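Local coordinates for protein putative (Helicobacter pylori, PDB 4O8S) that probably transfers nucleotides, as a member of the nucleotidyltransferase superfamily related to AbiEii toxins of type IV toxin-antitoxin systems, at residues A[47-52]-A[126-131]. Residues are numbered along the deposited sequence; the frame is centred on the assembly and turned at random.
Sequences DFDCHK and IERIID
R128 sets its CG anti to the backbone N (chi1 -170°) and runs extended from CG to NE, which carries the guanidinium from helix 126-139 across to strand 46-50. D49 turns its CG anti to its own carbonyl carbon and comes from the opposite direction. R128 NH2 donates to D49 OD2 at 3.1 Å in a salt bridge with an N-H...O angle of 156°. The oxygen lies near the guanidinium plane, at its edge. The nitrogen, in contrast, meets D49 OD2 from above the carboxylate plane, and the two planes are 77° apart. The bridge is monodentate: R128 NE stands 3.6 Å from D49 OD2. A water donates to D49 OD2, at a doubtfully short distance, and accepts weakly from R128 NE. The backbones stay apart, with 11.6 Å between D49 CA and R128 CA. The bridge ties the sheet of the nucleotidyltransferase fold to the helix that follows strand 121-124. D47 and D49 form an acidic pair on strand 46-50, consistent with the metal-binding aspartates of this superfamily. K28 forms a salt bridge with D49 OD1, and R128 NH2 also donates to D108 O. The D49 carboxylate is thus gripped at both oxygens, and K28 and R128 probably offset the close like charges of D49 and D108.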
# COMPACT_ATOMS: atom_id res chain seq x y z
N ASP A 47 -4.74 5.66 -2.64
CA ASP A 47 -3.62 6.58 -2.84
C ASP A 47 -3.05 6.38 -4.25
O ASP A 47 -2.75 5.25 -4.66
CB ASP A 47 -2.54 6.32 -1.78
CG ASP A 47 -1.67 7.54 -1.51
OD1 ASP A 47 -2.02 8.67 -1.96
OD2 ASP A 47 -0.65 7.39 -0.81
N PHE A 48 -2.91 7.49 -4.98
CA PHE A 48 -2.44 7.43 -6.37
C PHE A 48 -1.26 8.35 -6.62
O PHE A 48 -1.04 9.33 -5.88
CB PHE A 48 -3.55 7.88 -7.32
CG PHE A 48 -4.78 7.03 -7.30
CD1 PHE A 48 -5.81 7.31 -6.41
CD2 PHE A 48 -4.93 5.98 -8.20
CE1 PHE A 48 -6.99 6.53 -6.41
CE2 PHE A 48 -6.09 5.20 -8.20
CZ PHE A 48 -7.12 5.47 -7.30
N ASP A 49 -0.50 8.02 -7.66
CA ASP A 49 0.41 8.99 -8.29
C ASP A 49 -0.20 9.29 -9.65
O ASP A 49 -0.87 8.43 -10.22
CB ASP A 49 1.80 8.40 -8.54
CG ASP A 49 2.64 8.31 -7.29
OD1 ASP A 49 2.45 9.15 -6.37
OD2 ASP A 49 3.49 7.39 -7.23
N CYS A 50 0.03 10.50 -10.15
CA CYS A 50 -0.41 10.87 -11.48
C CYS A 50 0.46 12.02 -11.96
O CYS A 50 0.77 12.92 -11.18
CB CYS A 50 -1.87 11.31 -11.44
SG CYS A 50 -2.70 11.22 -13.05
N HIS A 51 0.84 12.02 -13.23
CA HIS A 51 1.72 13.08 -13.73
C HIS A 51 0.97 14.35 -14.16
O HIS A 51 1.59 15.41 -14.34
CB HIS A 51 2.60 12.58 -14.88
CG HIS A 51 1.88 12.45 -16.17
ND1 HIS A 51 1.20 11.30 -16.53
CD2 HIS A 51 1.71 13.32 -17.20
CE1 HIS A 51 0.65 11.47 -17.73
NE2 HIS A 51 0.95 12.69 -18.15
N LYS A 52 -0.35 14.25 -14.35
CA LYS A 52 -1.14 15.45 -14.64
C LYS A 52 -2.55 15.39 -14.05
O LYS A 52 -3.01 14.33 -13.60
CB LYS A 52 -1.24 15.67 -16.15
CG LYS A 52 -2.22 14.71 -16.84
CD LYS A 52 -2.06 14.76 -18.36
CE LYS A 52 -2.86 13.65 -19.03
NZ LYS A 52 -2.50 13.47 -20.48
N ILE A 126 5.89 -3.63 -7.31
CA ILE A 126 6.18 -4.05 -5.94
C ILE A 126 7.40 -3.34 -5.38
O ILE A 126 7.42 -2.92 -4.21
CB ILE A 126 6.43 -5.58 -5.86
CG1 ILE A 126 5.13 -6.35 -6.07
CG2 ILE A 126 7.02 -5.97 -4.51
CD1 ILE A 126 4.22 -6.27 -4.88
N GLU A 127 8.44 -3.20 -6.20
CA GLU A 127 9.67 -2.61 -5.68
C GLU A 127 9.47 -1.14 -5.28
O GLU A 127 10.10 -0.66 -4.35
CB GLU A 127 10.87 -2.80 -6.64
CG GLU A 127 10.69 -2.30 -8.06
CD GLU A 127 12.03 -2.08 -8.78
OE1 GLU A 127 12.04 -1.35 -9.81
OE2 GLU A 127 13.06 -2.64 -8.33
N ARG A 128 8.57 -0.44 -5.96
CA ARG A 128 8.26 0.94 -5.59
C ARG A 128 7.48 0.95 -4.27
O ARG A 128 7.72 1.79 -3.39
CB ARG A 128 7.46 1.61 -6.71
CG ARG A 128 7.26 3.14 -6.59
CD ARG A 128 6.56 3.65 -7.86
NE ARG A 128 6.16 5.06 -7.84
CZ ARG A 128 6.75 6.03 -8.55
NH1 ARG A 128 7.79 5.75 -9.33
NH2 ARG A 128 6.29 7.27 -8.48
N ILE A 129 6.56 0.01 -4.11
CA ILE A 129 5.83 -0.09 -2.86
C ILE A 129 6.78 -0.37 -1.68
O ILE A 129 6.65 0.25 -0.62
CB ILE A 129 4.70 -1.12 -2.93
CG1 ILE A 129 3.73 -0.72 -4.06
CG2 ILE A 129 3.99 -1.22 -1.58
CD1 ILE A 129 2.77 -1.82 -4.51
N ILE A 130 7.73 -1.28 -1.87
CA ILE A 130 8.71 -1.60 -0.84
C ILE A 130 9.51 -0.35 -0.47
O ILE A 130 9.66 -0.02 0.71
CB ILE A 130 9.72 -2.68 -1.33
CG1 ILE A 130 9.01 -4.00 -1.65
CG2 ILE A 130 10.77 -2.95 -0.26
CD1 ILE A 130 9.93 -5.06 -2.20
N ASP A 131 10.02 0.33 -1.49
CA ASP A 131 10.85 1.53 -1.33
C ASP A 131 10.10 2.60 -0.53
O ASP A 131 10.63 3.16 0.44
CB ASP A 131 11.24 2.04 -2.73
CG ASP A 131 12.26 3.18 -2.71
OD1 ASP A 131 13.08 3.27 -1.76
OD2 ASP A 131 12.25 3.98 -3.67
O HOH W 1 5.21 7.14 -5.46